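Local coordinates for protein sulfhydryl oxidase 1 (Homo sapiens, PDB 3LLK) that oxidises pairs of thiols to disulfides with the help of bound FAD, passing the electrons to molecular oxygen, at residues 185-197 and 236-248. Sequence-based numbering, arbitrary orientation.
Sequences PNAAVLWLWSSHN and VWDVEATLNFLKA. With FAD (flavin-adenine dinucleotide), chain D.
Trp-193 of helix 185-197 drives the far edge of its six-membered ring into a face of Trp-237, a T-shaped pair with planes at 83° and CZ2 lying 3.5 Å from Trp-237 CD2. The other face of Trp-237 is touched by CG1 of its own neighbour Val-236. Over one face of Trp-193 sits the methyl of Thr-242, in a CH-pi contact with CG2 3.7 Å from the centroid of the six-membered ring. FAD N1A comes to the edge of the indole at CD1, 3.5 Å away. CG anti to the backbone N (chi1 159°) puts the Trp-193 indole between Thr-242 and Trp-237, and its NE1 is hydrogen-bonded to the carbonyl of Trp-218, which Asn-197 ND2 also reaches. Cut back to an alanine, this position would probably leave a gap between Trp-237 and Thr-242 and the Trp-218 carbonyl with one donor fewer, Asn-197 ND2 remaining.

Toward the start of helix 185-197 the packing turns aliphatic. Leu-246 CD1 is shared by Val-189 CG1, at 3.7 Å, Leu-190 CD2 and Trp-193 CB, while Leu-190 CD1 reaches Val-239 CG1 at 3.6 Å. At this end Lys-247, bent at its last torsion, donates a hydrogen bond from NZ to Asn-186 OD1 at 2.7 Å, a little off the carbonyl plane. Leu-243 CD2 packs against CG of the same amide, the two side chains crossing at about a right angle.

Next to the aromatic pair, Trp-193 O accepts from the adenine N6A at 2.9 Å. His-196 lays its ring over the adenine and donates from NE2 to phosphate oxygen O2A, 2.8 Å away. The axes of helix segments 185-197 and 239-248 cross at 92°, and the crossing borders the adenine end of the FAD pocket in the helical Erv/ALR sulfhydryl oxidase fold.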
loop_
_atom_site.group_PDB
_atom_site.type_symbol
_atom_site.label_atom_id
_atom_site.label_comp_id
_atom_site.label_asym_id
_atom_site.label_seq_id
_atom_site.Cartn_x
_atom_site.Cartn_y
_atom_site.Cartn_z
ATOM N N PRO A 185 7.207 -11.772 -9.603
ATOM C CA PRO A 185 7.158 -10.935 -8.400
ATOM C C PRO A 185 8.061 -9.706 -8.544
ATOM O O PRO A 185 7.674 -8.602 -8.177
ATOM C CB PRO A 185 7.626 -11.889 -7.304
ATOM C CG PRO A 185 7.141 -13.225 -7.800
ATOM C CD PRO A 185 7.516 -13.170 -9.260
ATOM N N ASN A 186 9.256 -9.890 -9.100
ATOM C CA ASN A 186 10.178 -8.763 -9.274
ATOM C C ASN A 186 9.613 -7.734 -10.238
ATOM O O ASN A 186 9.724 -6.522 -10.009
ATOM C CB ASN A 186 11.547 -9.231 -9.776
ATOM C CG ASN A 186 12.364 -9.908 -8.694
ATOM O OD1 ASN A 186 12.159 -9.678 -7.499
ATOM N ND2 ASN A 186 13.311 -10.733 -9.108
ATOM N N ALA A 187 9.020 -8.216 -11.325
ATOM C CA ALA A 187 8.413 -7.334 -12.312
ATOM C C ALA A 187 7.280 -6.546 -11.656
ATOM O O ALA A 187 7.085 -5.366 -11.954
ATOM C CB ALA A 187 7.867 -8.152 -13.487
ATOM N N ALA A 188 6.529 -7.209 -10.776
ATOM C CA ALA A 188 5.412 -6.563 -10.092
ATOM C C ALA A 188 5.939 -5.436 -9.214
ATOM O O ALA A 188 5.327 -4.369 -9.123
ATOM C CB ALA A 188 4.641 -7.575 -9.250
ATOM N N VAL A 189 7.079 -5.671 -8.577
ATOM C CA VAL A 189 7.686 -4.650 -7.730
ATOM C C VAL A 189 8.038 -3.423 -8.569
ATOM O O VAL A 189 7.737 -2.289 -8.189
ATOM C CB VAL A 189 8.976 -5.165 -7.051
ATOM C CG1 VAL A 189 9.797 -3.989 -6.514
ATOM C CG2 VAL A 189 8.614 -6.114 -5.910
ATOM N N LEU A 190 8.675 -3.662 -9.712
ATOM C CA LEU A 190 9.089 -2.588 -10.602
ATOM C C LEU A 190 7.897 -1.915 -11.258
ATOM O O LEU A 190 7.926 -0.720 -11.533
ATOM C CB LEU A 190 10.030 -3.128 -11.681
ATOM C CG LEU A 190 11.411 -3.587 -11.208
ATOM C CD1 LEU A 190 12.150 -4.259 -12.356
ATOM C CD2 LEU A 190 12.201 -2.393 -10.687
ATOM N N TRP A 191 6.854 -2.687 -11.532
ATOM C CA TRP A 191 5.666 -2.125 -12.163
ATOM C C TRP A 191 5.015 -1.080 -11.264
ATOM O O TRP A 191 4.614 -0.010 -11.727
ATOM C CB TRP A 191 4.624 -3.207 -12.472
ATOM C CG TRP A 191 3.446 -2.629 -13.215
ATOM C CD1 TRP A 191 3.330 -2.478 -14.568
ATOM C CD2 TRP A 191 2.284 -2.008 -12.644
ATOM N NE1 TRP A 191 2.179 -1.797 -14.876
ATOM C CE2 TRP A 191 1.516 -1.495 -13.717
ATOM C CE3 TRP A 191 1.821 -1.829 -11.334
ATOM C CZ2 TRP A 191 0.310 -0.818 -13.521
ATOM C CZ3 TRP A 191 0.616 -1.153 -11.136
ATOM C CH2 TRP A 191 -0.124 -0.656 -12.230
ATOM N N LEU A 192 4.886 -1.406 -9.983
ATOM C CA LEU A 192 4.255 -0.487 -9.035
ATOM C C LEU A 192 5.140 0.734 -8.834
ATOM O O LEU A 192 4.655 1.862 -8.728
ATOM C CB LEU A 192 4.028 -1.178 -7.688
ATOM C CG LEU A 192 3.118 -0.432 -6.703
ATOM C CD1 LEU A 192 1.754 -0.203 -7.324
ATOM C CD2 LEU A 192 2.998 -1.238 -5.413
ATOM N N TRP A 193 6.445 0.494 -8.779
ATOM C CA TRP A 193 7.419 1.555 -8.596
ATOM C C TRP A 193 7.347 2.582 -9.719
ATOM O O TRP A 193 7.212 3.785 -9.466
ATOM C CB TRP A 193 8.824 0.956 -8.535
ATOM C CG TRP A 193 9.924 1.926 -8.855
ATOM C CD1 TRP A 193 10.386 2.939 -8.064
ATOM C CD2 TRP A 193 10.696 1.974 -10.062
ATOM N NE1 TRP A 193 11.399 3.613 -8.703
ATOM C CE2 TRP A 193 11.609 3.044 -9.931
ATOM C CE3 TRP A 193 10.700 1.218 -11.242
ATOM C CZ2 TRP A 193 12.525 3.381 -10.941
ATOM C CZ3 TRP A 193 11.612 1.552 -12.249
ATOM C CH2 TRP A 193 12.510 2.626 -12.089
ATOM N N SER A 194 7.439 2.114 -10.962
ATOM C CA SER A 194 7.399 3.028 -12.097
ATOM C C SER A 194 6.020 3.648 -12.262
ATOM O O SER A 194 5.908 4.798 -12.676
ATOM C CB SER A 194 7.833 2.320 -13.390
ATOM O OG SER A 194 6.939 1.294 -13.748
ATOM N N SER A 195 4.970 2.898 -11.943
ATOM C CA SER A 195 3.621 3.443 -12.055
ATOM C C SER A 195 3.462 4.581 -11.042
ATOM O O SER A 195 2.819 5.592 -11.314
ATOM C CB SER A 195 2.568 2.358 -11.798
ATOM O OG SER A 195 2.456 1.458 -12.899
ATOM N N HIS A 196 4.067 4.418 -9.870
ATOM C CA HIS A 196 3.995 5.448 -8.845
ATOM C C HIS A 196 4.742 6.696 -9.345
ATOM O O HIS A 196 4.298 7.828 -9.132
ATOM C CB HIS A 196 4.598 4.911 -7.539
ATOM C CG HIS A 196 4.404 5.813 -6.357
ATOM N ND1 HIS A 196 4.686 5.412 -5.068
ATOM C CD2 HIS A 196 3.969 7.093 -6.265
ATOM C CE1 HIS A 196 4.433 6.406 -4.233
ATOM N NE2 HIS A 196 3.999 7.438 -4.934
ATOM N N ASN A 197 5.863 6.498 -10.036
ATOM C CA ASN A 197 6.596 7.651 -10.542
ATOM C C ASN A 197 5.829 8.384 -11.638
ATOM O O ASN A 197 5.941 9.601 -11.778
ATOM C CB ASN A 197 8.000 7.249 -11.016
ATOM C CG ASN A 197 9.038 7.345 -9.893
ATOM O OD1 ASN A 197 8.910 8.175 -8.994
ATOM N ND2 ASN A 197 10.074 6.515 -9.954
ATOM N N VAL A 236 17.168 6.180 -17.899
ATOM C CA VAL A 236 17.340 7.030 -16.732
ATOM C C VAL A 236 17.684 6.189 -15.515
ATOM O O VAL A 236 18.624 6.490 -14.777
ATOM C CB VAL A 236 16.049 7.834 -16.434
ATOM C CG1 VAL A 236 16.071 8.358 -15.000
ATOM C CG2 VAL A 236 15.931 8.995 -17.406
ATOM N N TRP A 237 16.921 5.122 -15.320
ATOM C CA TRP A 237 17.118 4.249 -14.177
ATOM C C TRP A 237 17.884 2.955 -14.430
ATOM O O TRP A 237 17.721 2.308 -15.465
ATOM C CB TRP A 237 15.763 3.861 -13.575
ATOM C CG TRP A 237 14.926 5.005 -13.114
ATOM C CD1 TRP A 237 13.923 5.619 -13.805
ATOM C CD2 TRP A 237 15.018 5.671 -11.854
ATOM N NE1 TRP A 237 13.380 6.628 -13.048
ATOM C CE2 TRP A 237 14.035 6.683 -11.845
ATOM C CE3 TRP A 237 15.839 5.509 -10.729
ATOM C CZ2 TRP A 237 13.848 7.536 -10.752
ATOM C CZ3 TRP A 237 15.653 6.357 -9.640
ATOM C CH2 TRP A 237 14.664 7.359 -9.662
ATOM N N ASP A 238 18.715 2.585 -13.463
ATOM C CA ASP A 238 19.429 1.320 -13.526
ATOM C C ASP A 238 18.402 0.384 -12.890
ATOM O O ASP A 238 18.250 0.359 -11.672
ATOM C CB ASP A 238 20.688 1.352 -12.661
ATOM C CG ASP A 238 21.451 0.032 -12.691
ATOM O OD1 ASP A 238 20.796 -1.033 -12.712
ATOM O OD2 ASP A 238 22.700 0.058 -12.676
ATOM N N VAL A 239 17.675 -0.352 -13.717
ATOM C CA VAL A 239 16.648 -1.268 -13.243
ATOM C C VAL A 239 17.121 -2.304 -12.222
ATOM O O VAL A 239 16.400 -2.622 -11.272
ATOM C CB VAL A 239 15.994 -1.987 -14.432
ATOM C CG1 VAL A 239 15.140 -3.137 -13.945
ATOM C CG2 VAL A 239 15.147 -0.995 -15.215
ATOM N N GLU A 240 18.325 -2.836 -12.407
ATOM C CA GLU A 240 18.837 -3.830 -11.472
ATOM C C GLU A 240 19.156 -3.188 -10.132
ATOM O O GLU A 240 18.788 -3.706 -9.077
ATOM C CB GLU A 240 20.100 -4.498 -12.024
ATOM C CG GLU A 240 19.881 -5.299 -13.284
ATOM C CD GLU A 240 21.089 -6.153 -13.630
ATOM O OE1 GLU A 240 21.081 -6.781 -14.715
ATOM O OE2 GLU A 240 22.038 -6.193 -12.810
ATOM N N ALA A 241 19.853 -2.059 -10.170
ATOM C CA ALA A 241 20.203 -1.368 -8.935
ATOM C C ALA A 241 18.924 -0.927 -8.213
ATOM O O ALA A 241 18.811 -1.062 -6.997
ATOM C CB ALA A 241 21.089 -0.146 -9.243
ATOM N N THR A 242 17.975 -0.402 -8.981
ATOM C CA THR A 242 16.696 0.070 -8.450
ATOM C C THR A 242 15.945 -1.080 -7.763
ATOM O O THR A 242 15.417 -0.920 -6.663
ATOM C CB THR A 242 15.833 0.678 -9.587
ATOM O OG1 THR A 242 16.516 1.814 -10.137
ATOM C CG2 THR A 242 14.452 1.127 -9.064
ATOM N N LEU A 243 15.914 -2.246 -8.402
ATOM C CA LEU A 243 15.235 -3.399 -7.808
ATOM C C LEU A 243 15.848 -3.738 -6.450
ATOM O O LEU A 243 15.129 -3.979 -5.479
ATOM C CB LEU A 243 15.320 -4.620 -8.738
ATOM C CG LEU A 243 14.634 -5.896 -8.222
ATOM C CD1 LEU A 243 13.131 -5.629 -8.012
ATOM C CD2 LEU A 243 14.855 -7.035 -9.217
ATOM N N ASN A 244 17.179 -3.748 -6.379
ATOM C CA ASN A 244 17.869 -4.052 -5.134
ATOM C C ASN A 244 17.561 -2.996 -4.083
ATOM O O ASN A 244 17.301 -3.319 -2.927
ATOM C CB ASN A 244 19.383 -4.125 -5.351
ATOM C CG ASN A 244 19.800 -5.339 -6.162
ATOM O OD1 ASN A 244 19.367 -6.459 -5.892
ATOM N ND2 ASN A 244 20.652 -5.122 -7.158
ATOM N N PHE A 245 17.591 -1.725 -4.473
ATOM C CA PHE A 245 17.291 -0.685 -3.502
ATOM C C PHE A 245 15.873 -0.893 -2.973
ATOM O O PHE A 245 15.631 -0.799 -1.773
ATOM C CB PHE A 245 17.393 0.714 -4.119
ATOM C CG PHE A 245 16.839 1.799 -3.232
ATOM C CD1 PHE A 245 17.563 2.261 -2.138
ATOM C CD2 PHE A 245 15.562 2.312 -3.457
ATOM C CE1 PHE A 245 17.024 3.221 -1.273
ATOM C CE2 PHE A 245 15.015 3.263 -2.607
ATOM C CZ PHE A 245 15.749 3.722 -1.507
ATOM N N LEU A 246 14.938 -1.185 -3.868
ATOM C CA LEU A 246 13.551 -1.390 -3.443
ATOM C C LEU A 246 13.453 -2.534 -2.419
ATOM O O LEU A 246 12.798 -2.404 -1.380
ATOM C CB LEU A 246 12.666 -1.657 -4.668
ATOM C CG LEU A 246 12.464 -0.473 -5.628
ATOM C CD1 LEU A 246 11.871 -0.969 -6.927
ATOM C CD2 LEU A 246 11.544 0.581 -5.001
ATOM N N LYS A 247 14.127 -3.646 -2.699
ATOM C CA LYS A 247 14.105 -4.792 -1.791
ATOM C C LYS A 247 14.714 -4.436 -0.436
ATOM O O LYS A 247 14.283 -4.943 0.600
ATOM C CB LYS A 247 14.842 -5.977 -2.414
ATOM C CG LYS A 247 14.095 -6.626 -3.583
ATOM C CD LYS A 247 14.942 -7.726 -4.239
ATOM C CE LYS A 247 14.249 -8.372 -5.433
ATOM N NZ LYS A 247 13.338 -9.476 -5.026
ATOM N N ALA A 248 15.706 -3.552 -0.444
ATOM C CA ALA A 248 16.349 -3.116 0.790
ATOM C C ALA A 248 15.482 -2.104 1.537
ATOM O O ALA A 248 15.334 -2.178 2.755
ATOM C CB ALA A 248 17.711 -2.489 0.477
HETATM P PA FAD D . 3.342 9.555 -1.880
HETATM O O1A FAD D . 2.102 9.217 -1.128
HETATM O O2A FAD D . 3.383 9.693 -3.360
HETATM O O5B FAD D . 4.503 8.575 -1.492
HETATM C C5B FAD D . 4.589 7.818 -0.283
HETATM C C4B FAD D . 6.078 7.703 -0.085
HETATM O O4B FAD D . 6.459 6.497 -0.802
HETATM C C3B FAD D . 7.151 8.805 -0.227
HETATM O O3B FAD D . 7.284 9.697 0.878
HETATM C C2B FAD D . 8.310 7.985 -0.572
HETATM O O2B FAD D . 9.053 7.512 0.509
HETATM C C1B FAD D . 7.759 6.770 -1.336
HETATM N N9A FAD D . 7.689 6.803 -2.763
HETATM C C8A FAD D . 7.564 7.864 -3.699
HETATM N N7A FAD D . 7.570 7.531 -4.947
HETATM C C5A FAD D . 7.721 6.152 -4.875
HETATM C C6A FAD D . 7.844 5.207 -5.911
HETATM N N6A FAD D . 7.857 5.533 -7.211
HETATM N N1A FAD D . 8.015 3.870 -5.608
HETATM C C2A FAD D . 8.143 3.409 -4.333
HETATM N N3A FAD D . 8.024 4.345 -3.294
HETATM C C4A FAD D . 7.809 5.718 -3.632
HETATM N N1 FAD D . -3.644 12.121 -5.936
HETATM C C2 FAD D . -4.097 13.089 -6.806
HETATM O O2 FAD D . -4.141 14.252 -6.372
HETATM N N3 FAD D . -4.401 12.541 -8.046
HETATM C C4 FAD D . -4.298 11.191 -8.461
HETATM O O4 FAD D . -4.667 10.851 -9.633
HETATM C C4X FAD D . -3.836 10.300 -7.513
HETATM N N5 FAD D . -3.795 8.896 -7.795
HETATM C C5X FAD D . -3.443 7.907 -6.839
HETATM C C6 FAD D . -3.555 6.552 -7.207
HETATM C C7 FAD D . -3.178 5.567 -6.251
HETATM C C7M FAD D . -3.327 4.119 -6.720
HETATM C C8 FAD D . -2.698 5.931 -4.957
HETATM C C8M FAD D . -2.218 5.045 -3.825
HETATM C C9 FAD D . -2.635 7.282 -4.618
HETATM C C9A FAD D . -3.033 8.337 -5.480
HETATM N N10 FAD D . -3.037 9.819 -5.349
HETATM C C10 FAD D . -3.495 10.781 -6.211
HETATM C "C1'" FAD D . -2.365 10.327 -4.195
HETATM C "C2'" FAD D . -0.903 10.638 -4.294
HETATM O "O2'" FAD D . -0.225 9.651 -5.111
HETATM C "C3'" FAD D . -0.121 10.776 -3.024
HETATM O "O3'" FAD D . -0.286 9.613 -2.223
HETATM C "C4'" FAD D . -0.264 12.026 -2.172
HETATM O "O4'" FAD D . -0.328 13.219 -3.009
HETATM C "C5'" FAD D . 0.674 12.218 -1.059
HETATM O "O5'" FAD D . 1.970 12.394 -1.636
HETATM P P FAD D . 3.313 12.270 -0.867
HETATM O O1P FAD D . 4.121 13.346 -1.442
HETATM O O2P FAD D . 3.147 12.318 0.609
HETATM O O3P FAD D . 3.992 10.853 -1.219
#